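Local coordinates for extracellular solute-binding protein, family 1 (Trichodesmium erythraeum, PDB 6G7Q), which probably binds a small ligand outside the cytoplasmic membrane, as other bacterial extracellular solute-binding proteins of family 1 do, and may deliver it to a transporter, at residues Ala179-Val184 with Tyr197-Leu202; Gly1-Tyr6 with Thr25-Asn30; Trp161-Val166 with Asp311-Lys316. One frame throughout, in Å; residues are numbered along the deposited sequence.

Interaction 1. Residues Ala179-Val184 with Tyr197-Leu202; sequences AQIKAV and YYLARL
Ile181 makes most of the contact between helix 177-185 and helix 196-204, and its two branches are used on different partners. CG1 lies beside the backbone N (chi1 -64°), and the chain runs on extended to CD1, which meets Tyr198 CB at 3.7 Å and also comes up against Leu199 N. The isoleucine is set roughly perpendicular to the tyrosine side chain, which it touches at its root rather than on its ring. The other branch, CG2, is placed anti to the backbone N and reaches Leu202 CD1 at 3.7 Å; here isoleucine and leucine run alongside one another, head to tail. Leu199 CD1 is a looser neighbour of Ile181 CG2, at 4.3 Å. At the margin, one of two modelled conformers of Lys182 brings NZ near Leu202 CD2, a doubtful contact. No hydrogen bond spans this small apolar helix crossing: the short axes stand 10.5 Å apart at -69°. Val213 of helix 208-216 touches both Ile181 and Leu202. Met106 of strand 96-108 and Val217 of strand 217-220 also touch Ile181, and Leu199 touches Met106 and Met219, so that both helices pack against the sheet.

Interaction 2. Residues Gly1-Tyr6 with Thr25-Asn30; sequences GAINLY and TGLKVN
A beta-alpha-beta unit, strand 2-7, helix 14-25 and strand 28-33, brings its two parallel strands together here, and Ile3 is gripped by Lys28 and Asn30 on the partner strand. Ile3 N donates to Lys28 O at 2.8 Å, and Ile3 O accepts from Asn30 N at 2.9 Å; Lys28 N to Gly1 O and Leu5 N to Asn30 O extend the ladder in both directions. Asn4 and Asn30, a bridged pair, add a side-chain rung. Both set CG beside the backbone N (chi1 -61° and -63°), which brings the amides abreast in the same direction, their planes 23° apart, and Asn30 ND2 donates a hydrogen bond to Asn4 OD1 at 3.0 Å. The acceptor lies close to the plane of the Asn30 amide, whereas the donor is tilted from that of Asn4. Asn4 ND2 is bound in turn to Pro51 O, consistent with the carbonyl end facing Asn30. On the opposite face, Ile3 CG1 is 4.3 Å from Val29 CG2, and Leu5 CB is 4.0 Å from Val29 CG1. Tyr18 and Phe21 of helix 14-25 pack on Val29, Phe251 of helix 245-255 touches Ile3 and Leu5, and strand 54-58 continues the sheet beyond strand 2-7.

Interaction 3. Residues Trp161-Val166 with Asp311-Lys316; sequences WAKGFV and DRVGWK
Val313 and Trp315 of segment 311-316 meet Ala162, Lys163, Phe165 and Val166 of helix 140-167 in a contact whose character lies in how branches and rings are turned. Val313 divides its methyls: CG1, beside the backbone N (chi1 -58°), rests 3.8 Å from Lys163 CG, on the aliphatic part of that extended chain, while CG2 fits between Val166 CG2, at 3.8 Å, and Ala162 CB, at 4.0 Å. An alanine at Val313 would remove both methyls and would probably leave a gap beside Ala162 and Val166, with the Lys163 chain losing its support. Val166 CG2 is shared, since it also lies 3.9 Å from Trp315 CB and approaches the indole obliquely. Farther along, the far corner of that indole, CH2, meets the edge of the Phe165 ring at CE2, 3.8 Å away and near the ring plane. The two rings are inclined at 54°, with centroids 5.6 Å apart, so the pair is neither stacked nor perpendicular. Phe169 makes edge-to-face contacts with both, and Trp315 NE1 is bound to Arg135 O. The chain leaves helix 303-312 through a Schellman motif: Trp315 N bonds to Met310 O and Gly314 N to Asp311 O, with Gly314, at positive phi, as the C-prime residue. A helix C-cap thus presents flanking apolar side chains to a second helix.

Overall arrangement
The three contacts illustrate how bonding chemistry follows place in a fold. Interaction 1 is the buried one, essentially apolar between two helices, with no hydrogen bond across it; interaction 3 is partly buried and equally without hydrogen bonds across it, but adds aromatic contact and joins a helix to a C-terminal segment distant in sequence. Interaction 2 lies at the surface and relies on backbone hydrogen bonds and one side-chain amide pair between neighbouring strands. No helix or strand is shared among them, although helix 140-167 of interaction 3 is followed in the chain by helix 177-185 of interaction 1, their contact centres about 23 Å apart. Interactions 2 and 3 stand on opposite sides of the chain's centre, about 45 Å between centres.

Interaction 1. Residues Ala179-Val184 with Tyr197-Leu202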
loop_
_atom_site.group_PDB
_atom_site.type_symbol
_atom_site.label_atom_id
_atom_site.label_comp_id
_atom_site.label_asym_id
_atom_site.label_seq_id
_atom_site.Cartn_x
_atom_site.Cartn_y
_atom_site.Cartn_z
ATOM N N ALA A 179 -14.039 -7.023 2.202
ATOM C CA ALA A 179 -14.965 -7.699 3.100
ATOM C C ALA A 179 -15.134 -6.992 4.427
ATOM O O ALA A 179 -16.239 -6.987 4.990
ATOM C CB ALA A 179 -14.557 -9.144 3.332
ATOM N N GLN A 180 -14.071 -6.365 4.910
ATOM C CA GLN A 180 -14.196 -5.633 6.151
ATOM C C GLN A 180 -15.072 -4.402 5.996
ATOM O O GLN A 180 -15.908 -4.078 6.875
ATOM C CB GLN A 180 -12.835 -5.218 6.719
ATOM C CG GLN A 180 -11.766 -6.289 6.743
ATOM C CD GLN A 180 -12.239 -7.604 7.272
ATOM O OE1 GLN A 180 -12.842 -7.654 8.372
ATOM N NE2 GLN A 180 -11.976 -8.682 6.527
ATOM N N ILE A 181 -14.897 -3.691 4.860
ATOM C CA ILE A 181 -15.739 -2.547 4.593
ATOM C C ILE A 181 -17.228 -2.974 4.527
ATOM O O ILE A 181 -18.097 -2.300 5.089
ATOM C CB ILE A 181 -15.291 -1.862 3.310
ATOM C CG1 ILE A 181 -13.865 -1.293 3.481
ATOM C CG2 ILE A 181 -16.252 -0.734 2.961
ATOM C CD1 ILE A 181 -13.243 -0.755 2.190
ATOM N N LYS A 182 -17.477 -4.099 3.840
ATOM C CA LYS A 182 -18.837 -4.607 3.751
ATOM C C LYS A 182 -19.403 -4.947 5.133
ATOM O O LYS A 182 -20.585 -4.703 5.422
ATOM C CB LYS A 182 -18.896 -5.804 2.796
ATOM C CG LYS A 182 -18.666 -5.480 1.343
ATOM C CD LYS A 182 -18.543 -6.745 0.484
ATOM C CE LYS A 182 -18.615 -6.374 -0.976
ATOM N NZ LYS A 182 -19.181 -5.021 -1.139
ATOM N N ALA A 183 -18.566 -5.526 5.995
ATOM C CA ALA A 183 -19.007 -5.915 7.346
ATOM C C ALA A 183 -19.326 -4.659 8.192
ATOM O O ALA A 183 -20.260 -4.674 9.005
ATOM C CB ALA A 183 -17.926 -6.763 7.991
ATOM N N VAL A 184 -18.539 -3.577 8.007
ATOM C CA VAL A 184 -18.831 -2.342 8.661
ATOM C C VAL A 184 -20.163 -1.750 8.183
ATOM O O VAL A 184 -20.986 -1.311 8.996
ATOM C CB VAL A 184 -17.663 -1.337 8.472
ATOM C CG1 VAL A 184 -18.043 0.062 8.923
ATOM C CG2 VAL A 184 -16.401 -1.814 9.217
ATOM N N TYR A 197 -7.916 2.930 -0.862
ATOM C CA TYR A 197 -8.375 2.754 -2.238
ATOM C C TYR A 197 -9.532 1.764 -2.330
ATOM O O TYR A 197 -10.259 1.794 -3.321
ATOM C CB TYR A 197 -7.209 2.383 -3.168
ATOM C CG TYR A 197 -6.447 1.165 -2.806
ATOM C CD1 TYR A 197 -6.837 -0.107 -3.202
ATOM C CD2 TYR A 197 -5.304 1.262 -2.007
ATOM C CE1 TYR A 197 -6.128 -1.211 -2.800
ATOM C CE2 TYR A 197 -4.621 0.147 -1.627
ATOM C CZ TYR A 197 -5.048 -1.096 -1.963
ATOM O OH TYR A 197 -4.357 -2.191 -1.486
ATOM N N TYR A 198 -9.706 0.889 -1.337
ATOM C CA TYR A 198 -10.829 -0.048 -1.429
ATOM C C TYR A 198 -12.155 0.648 -1.237
ATOM O O TYR A 198 -13.172 0.189 -1.814
ATOM C CB TYR A 198 -10.672 -1.215 -0.428
ATOM C CG TYR A 198 -9.510 -2.110 -0.725
ATOM C CD1 TYR A 198 -9.471 -2.877 -1.851
ATOM C CD2 TYR A 198 -8.434 -2.152 0.147
ATOM C CE1 TYR A 198 -8.411 -3.682 -2.117
ATOM C CE2 TYR A 198 -7.335 -2.941 -0.116
ATOM C CZ TYR A 198 -7.298 -3.676 -1.251
ATOM O OH TYR A 198 -6.181 -4.402 -1.555
ATOM N N LEU A 199 -12.226 1.716 -0.455
ATOM C CA LEU A 199 -13.494 2.477 -0.320
ATOM C C LEU A 199 -13.771 3.197 -1.636
ATOM O O LEU A 199 -14.899 3.227 -2.122
ATOM C CB LEU A 199 -13.513 3.369 0.887
ATOM C CG LEU A 199 -14.782 4.163 1.105
ATOM C CD1 LEU A 199 -16.004 3.231 1.283
ATOM C CD2 LEU A 199 -14.642 5.058 2.309
ATOM N N ALA A 200 -12.719 3.819 -2.192
ATOM C CA ALA A 200 -12.854 4.494 -3.474
ATOM C C ALA A 200 -13.282 3.552 -4.584
ATOM O O ALA A 200 -14.132 3.923 -5.434
ATOM C CB ALA A 200 -11.517 5.195 -3.835
ATOM N N ARG A 201 -12.778 2.328 -4.570
ATOM C CA ARG A 201 -13.157 1.350 -5.579
ATOM C C ARG A 201 -14.682 1.058 -5.519
ATOM O O ARG A 201 -15.378 1.003 -6.517
ATOM C CB ARG A 201 -12.341 0.076 -5.397
ATOM C CG ARG A 201 -12.548 -0.976 -6.431
ATOM C CD ARG A 201 -11.762 -2.223 -6.142
ATOM N NE ARG A 201 -10.313 -2.032 -6.104
ATOM C CZ ARG A 201 -9.450 -3.006 -5.829
ATOM N NH1 ARG A 201 -9.864 -4.212 -5.460
ATOM N NH2 ARG A 201 -8.148 -2.769 -5.870
ATOM N N LEU A 202 -15.202 0.908 -4.302
ATOM C CA LEU A 202 -16.626 0.691 -4.101
ATOM C C LEU A 202 -17.433 1.883 -4.544
ATOM O O LEU A 202 -18.506 1.729 -5.158
ATOM C CB LEU A 202 -16.942 0.305 -2.629
ATOM C CG LEU A 202 -16.421 -1.049 -2.222
ATOM C CD1 LEU A 202 -16.393 -1.133 -0.692
ATOM C CD2 LEU A 202 -17.273 -2.183 -2.767
#

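Interaction 2. Residues Gly1-Tyr6 with Thr25-Asn30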
loop_
_atom_site.group_PDB
_atom_site.type_symbol
_atom_site.label_atom_id
_atom_site.label_comp_id
_atom_site.label_asym_id
_atom_site.label_seq_id
_atom_site.Cartn_x
_atom_site.Cartn_y
_atom_site.Cartn_z
ATOM N N GLY A 1 14.081 -0.417 -28.951
ATOM C CA GLY A 1 14.279 -1.568 -28.029
ATOM C C GLY A 1 13.051 -1.772 -27.118
ATOM O O GLY A 1 11.936 -1.299 -27.409
ATOM N N ALA A 2 13.203 -2.543 -26.061
ATOM C CA ALA A 2 12.072 -2.865 -25.195
ATOM C C ALA A 2 12.524 -3.055 -23.783
ATOM O O ALA A 2 13.700 -3.295 -23.534
ATOM C CB ALA A 2 11.373 -4.096 -25.699
ATOM N N ILE A 3 11.584 -2.950 -22.861
ATOM C CA ILE A 3 11.807 -3.357 -21.473
ATOM C C ILE A 3 10.773 -4.434 -21.095
ATOM O O ILE A 3 9.648 -4.423 -21.590
ATOM C CB ILE A 3 11.753 -2.183 -20.482
ATOM C CG1 ILE A 3 10.374 -1.508 -20.476
ATOM C CG2 ILE A 3 12.870 -1.177 -20.788
ATOM C CD1 ILE A 3 10.129 -0.563 -19.357
ATOM N N ASN A 4 11.174 -5.316 -20.194
ATOM C CA ASN A 4 10.272 -6.333 -19.652
ATOM C C ASN A 4 9.844 -5.931 -18.227
ATOM O O ASN A 4 10.666 -5.917 -17.302
ATOM C CB ASN A 4 11.010 -7.646 -19.640
ATOM C CG ASN A 4 11.408 -8.052 -21.032
ATOM O OD1 ASN A 4 10.569 -8.102 -21.910
ATOM N ND2 ASN A 4 12.681 -8.375 -21.222
ATOM N N LEU A 5 8.575 -5.612 -18.103
ATOM C CA LEU A 5 7.996 -5.139 -16.868
ATOM C C LEU A 5 7.261 -6.341 -16.231
ATOM O O LEU A 5 6.270 -6.813 -16.767
ATOM C CB LEU A 5 6.992 -4.026 -17.201
ATOM C CG LEU A 5 6.102 -3.580 -16.035
ATOM C CD1 LEU A 5 6.921 -3.075 -14.845
ATOM C CD2 LEU A 5 5.112 -2.500 -16.460
ATOM N N TYR A 6 7.779 -6.794 -15.092
ATOM C CA TYR A 6 7.143 -7.833 -14.290
ATOM C C TYR A 6 6.356 -7.139 -13.203
ATOM O O TYR A 6 6.959 -6.517 -12.332
ATOM C CB TYR A 6 8.172 -8.746 -13.660
ATOM C CG TYR A 6 8.808 -9.839 -14.495
ATOM C CD1 TYR A 6 9.208 -9.612 -15.805
ATOM C CD2 TYR A 6 9.136 -11.076 -13.906
ATOM C CE1 TYR A 6 9.838 -10.613 -16.537
ATOM C CE2 TYR A 6 9.775 -12.060 -14.620
ATOM C CZ TYR A 6 10.143 -11.817 -15.930
ATOM O OH TYR A 6 10.795 -12.777 -16.674
ATOM N N THR A 25 10.118 7.533 -25.654
ATOM C CA THR A 25 11.442 6.917 -25.513
ATOM C C THR A 25 11.803 5.960 -26.624
ATOM O O THR A 25 12.941 5.544 -26.696
ATOM C CB THR A 25 11.597 6.132 -24.194
ATOM O OG1 THR A 25 10.767 4.973 -24.237
ATOM C CG2 THR A 25 11.315 6.982 -23.019
ATOM N N GLY A 26 10.804 5.526 -27.406
ATOM C CA GLY A 26 11.004 4.492 -28.410
ATOM C C GLY A 26 10.984 3.064 -27.859
ATOM O O GLY A 26 11.049 2.121 -28.633
ATOM N N LEU A 27 10.852 2.897 -26.536
ATOM C CA LEU A 27 10.941 1.574 -25.926
ATOM C C LEU A 27 9.554 0.951 -25.756
ATOM O O LEU A 27 8.701 1.523 -25.098
ATOM C CB LEU A 27 11.600 1.680 -24.544
ATOM C CG LEU A 27 13.043 2.195 -24.583
ATOM C CD1 LEU A 27 13.576 2.540 -23.204
ATOM C CD2 LEU A 27 13.932 1.216 -25.350
ATOM N N LYS A 28 9.401 -0.250 -26.288
ATOM C CA LYS A 28 8.209 -1.052 -26.053
ATOM C C LYS A 28 8.187 -1.584 -24.636
ATOM O O LYS A 28 9.245 -1.900 -24.095
ATOM C CB LYS A 28 8.216 -2.247 -27.010
ATOM C CG LYS A 28 6.973 -3.150 -26.956
ATOM C CD LYS A 28 7.009 -4.197 -28.056
ATOM C CE LYS A 28 5.674 -4.916 -28.231
ATOM N NZ LYS A 28 4.524 -3.958 -28.378
ATOM N N VAL A 29 6.978 -1.683 -24.053
ATOM C CA VAL A 29 6.813 -2.301 -22.746
ATOM C C VAL A 29 6.202 -3.690 -22.925
ATOM O O VAL A 29 5.056 -3.818 -23.408
ATOM C CB VAL A 29 5.931 -1.458 -21.823
ATOM C CG1 VAL A 29 5.790 -2.138 -20.479
ATOM C CG2 VAL A 29 6.510 -0.061 -21.675
ATOM N N ASN A 30 6.967 -4.714 -22.577
ATOM C CA ASN A 30 6.439 -6.117 -22.532
ATOM C C ASN A 30 6.027 -6.382 -21.100
ATOM O O ASN A 30 6.852 -6.397 -20.203
ATOM C CB ASN A 30 7.530 -7.088 -22.903
ATOM C CG ASN A 30 8.028 -6.913 -24.323
ATOM O OD1 ASN A 30 7.252 -6.686 -25.252
ATOM N ND2 ASN A 30 9.335 -7.056 -24.495
#

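Interaction 3. Residues Trp161-Val166 with Asp311-Lys316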
loop_
_atom_site.group_PDB
_atom_site.type_symbol
_atom_site.label_atom_id
_atom_site.label_comp_id
_atom_site.label_asym_id
_atom_site.label_seq_id
_atom_site.Cartn_x
_atom_site.Cartn_y
_atom_site.Cartn_z
ATOM N N TRP A 161 -0.817 -3.040 23.287
ATOM C CA TRP A 161 -1.796 -2.506 22.339
ATOM C C TRP A 161 -2.489 -3.651 21.602
ATOM O O TRP A 161 -3.721 -3.655 21.465
ATOM C CB TRP A 161 -1.122 -1.560 21.357
ATOM C CG TRP A 161 -2.022 -1.122 20.254
ATOM C CD1 TRP A 161 -2.931 -0.088 20.291
ATOM C CD2 TRP A 161 -2.188 -1.759 18.975
ATOM N NE1 TRP A 161 -3.651 -0.088 19.116
ATOM C CE2 TRP A 161 -3.228 -1.088 18.302
ATOM C CE3 TRP A 161 -1.576 -2.842 18.332
ATOM C CZ2 TRP A 161 -3.651 -1.477 17.042
ATOM C CZ3 TRP A 161 -2.012 -3.237 17.091
ATOM C CH2 TRP A 161 -3.054 -2.547 16.464
ATOM N N ALA A 162 -1.698 -4.571 21.062
ATOM C CA ALA A 162 -2.257 -5.585 20.207
ATOM C C ALA A 162 -3.221 -6.489 20.986
ATOM O O ALA A 162 -4.212 -6.936 20.431
ATOM C CB ALA A 162 -1.180 -6.382 19.564
ATOM N N LYS A 163 -2.892 -6.791 22.246
ATOM C CA LYS A 163 -3.821 -7.580 23.075
ATOM C C LYS A 163 -5.173 -6.867 23.189
ATOM O O LYS A 163 -6.224 -7.505 23.052
ATOM C CB LYS A 163 -3.247 -7.788 24.509
ATOM C CG LYS A 163 -2.181 -8.817 24.589
ATOM C CD LYS A 163 -1.643 -8.961 26.010
ATOM C CE LYS A 163 -0.578 -10.043 26.090
ATOM N NZ LYS A 163 -0.051 -10.048 27.502
ATOM N N GLY A 164 -5.147 -5.568 23.449
ATOM C CA GLY A 164 -6.391 -4.837 23.549
ATOM C C GLY A 164 -7.139 -4.781 22.240
ATOM O O GLY A 164 -8.370 -4.875 22.187
ATOM N N PHE A 165 -6.390 -4.555 21.162
ATOM C CA PHE A 165 -6.968 -4.525 19.819
ATOM C C PHE A 165 -7.667 -5.819 19.437
ATOM O O PHE A 165 -8.856 -5.799 19.013
ATOM C CB PHE A 165 -5.839 -4.197 18.804
ATOM C CG PHE A 165 -6.321 -3.987 17.398
ATOM C CD1 PHE A 165 -7.164 -2.924 17.075
ATOM C CD2 PHE A 165 -5.908 -4.815 16.379
ATOM C CE1 PHE A 165 -7.575 -2.707 15.749
ATOM C CE2 PHE A 165 -6.280 -4.581 15.075
ATOM C CZ PHE A 165 -7.119 -3.537 14.764
ATOM N N VAL A 166 -6.964 -6.925 19.608
ATOM C CA VAL A 166 -7.543 -8.233 19.311
ATOM C C VAL A 166 -8.783 -8.496 20.161
ATOM O O VAL A 166 -9.778 -9.088 19.700
ATOM C CB VAL A 166 -6.486 -9.321 19.420
ATOM C CG1 VAL A 166 -7.117 -10.708 19.291
ATOM C CG2 VAL A 166 -5.468 -9.116 18.316
ATOM N N ASP A 311 0.883 -13.423 16.035
ATOM C CA ASP A 311 0.741 -14.812 16.497
ATOM C C ASP A 311 0.620 -14.850 18.007
ATOM O O ASP A 311 -0.269 -15.537 18.557
ATOM C CB ASP A 311 1.929 -15.660 16.038
ATOM C CG ASP A 311 1.989 -17.021 16.707
ATOM O OD1 ASP A 311 1.220 -17.873 16.247
ATOM O OD2 ASP A 311 2.784 -17.290 17.659
ATOM N N ARG A 312 1.491 -14.154 18.711
ATOM C CA ARG A 312 1.545 -14.226 20.161
ATOM C C ARG A 312 0.248 -13.768 20.829
ATOM O O ARG A 312 -0.126 -14.348 21.866
ATOM C CB ARG A 312 2.758 -13.435 20.700
ATOM C CG ARG A 312 3.253 -13.876 22.074
ATOM C CD ARG A 312 4.779 -13.605 22.154
ATOM N NE ARG A 312 4.881 -12.248 21.801
ATOM C CZ ARG A 312 5.850 -11.619 21.189
ATOM N NH1 ARG A 312 5.539 -10.346 20.933
ATOM N NH2 ARG A 312 7.056 -12.169 20.903
ATOM N N VAL A 313 -0.443 -12.774 20.251
ATOM C CA VAL A 313 -1.675 -12.244 20.838
ATOM C C VAL A 313 -2.957 -12.913 20.290
ATOM O O VAL A 313 -4.062 -12.488 20.612
ATOM C CB VAL A 313 -1.774 -10.714 20.701
ATOM C CG1 VAL A 313 -0.576 -10.055 21.354
ATOM C CG2 VAL A 313 -1.933 -10.260 19.269
ATOM N N GLY A 314 -2.786 -13.943 19.472
ATOM C CA GLY A 314 -3.942 -14.691 19.019
ATOM C C GLY A 314 -4.666 -14.073 17.852
ATOM O O GLY A 314 -5.809 -14.384 17.657
ATOM N N TRP A 315 -3.993 -13.236 17.048
ATOM C CA TRP A 315 -4.569 -12.660 15.858
ATOM C C TRP A 315 -4.286 -13.602 14.813
ATOM O O TRP A 315 -3.082 -13.789 14.360
ATOM C CB TRP A 315 -3.935 -11.362 15.510
ATOM C CG TRP A 315 -4.435 -10.612 14.314
ATOM C CD1 TRP A 315 -5.157 -11.046 13.225
ATOM C CD2 TRP A 315 -4.151 -9.248 14.097
ATOM N NE1 TRP A 315 -5.354 -10.009 12.370
ATOM C CE2 TRP A 315 -4.723 -8.902 12.862
ATOM C CE3 TRP A 315 -3.476 -8.313 14.821
ATOM C CZ2 TRP A 315 -4.619 -7.634 12.328
ATOM C CZ3 TRP A 315 -3.356 -7.050 14.310
ATOM C CH2 TRP A 315 -3.926 -6.722 13.056
ATOM N N LYS A 316 -5.451 -14.186 14.480
ATOM C CA LYS A 316 -5.667 -15.283 13.596
ATOM C C LYS A 316 -5.265 -15.121 12.148
ATOM O O LYS A 316 -5.458 -14.096 11.463
ATOM C CB LYS A 316 -7.124 -15.721 13.715
#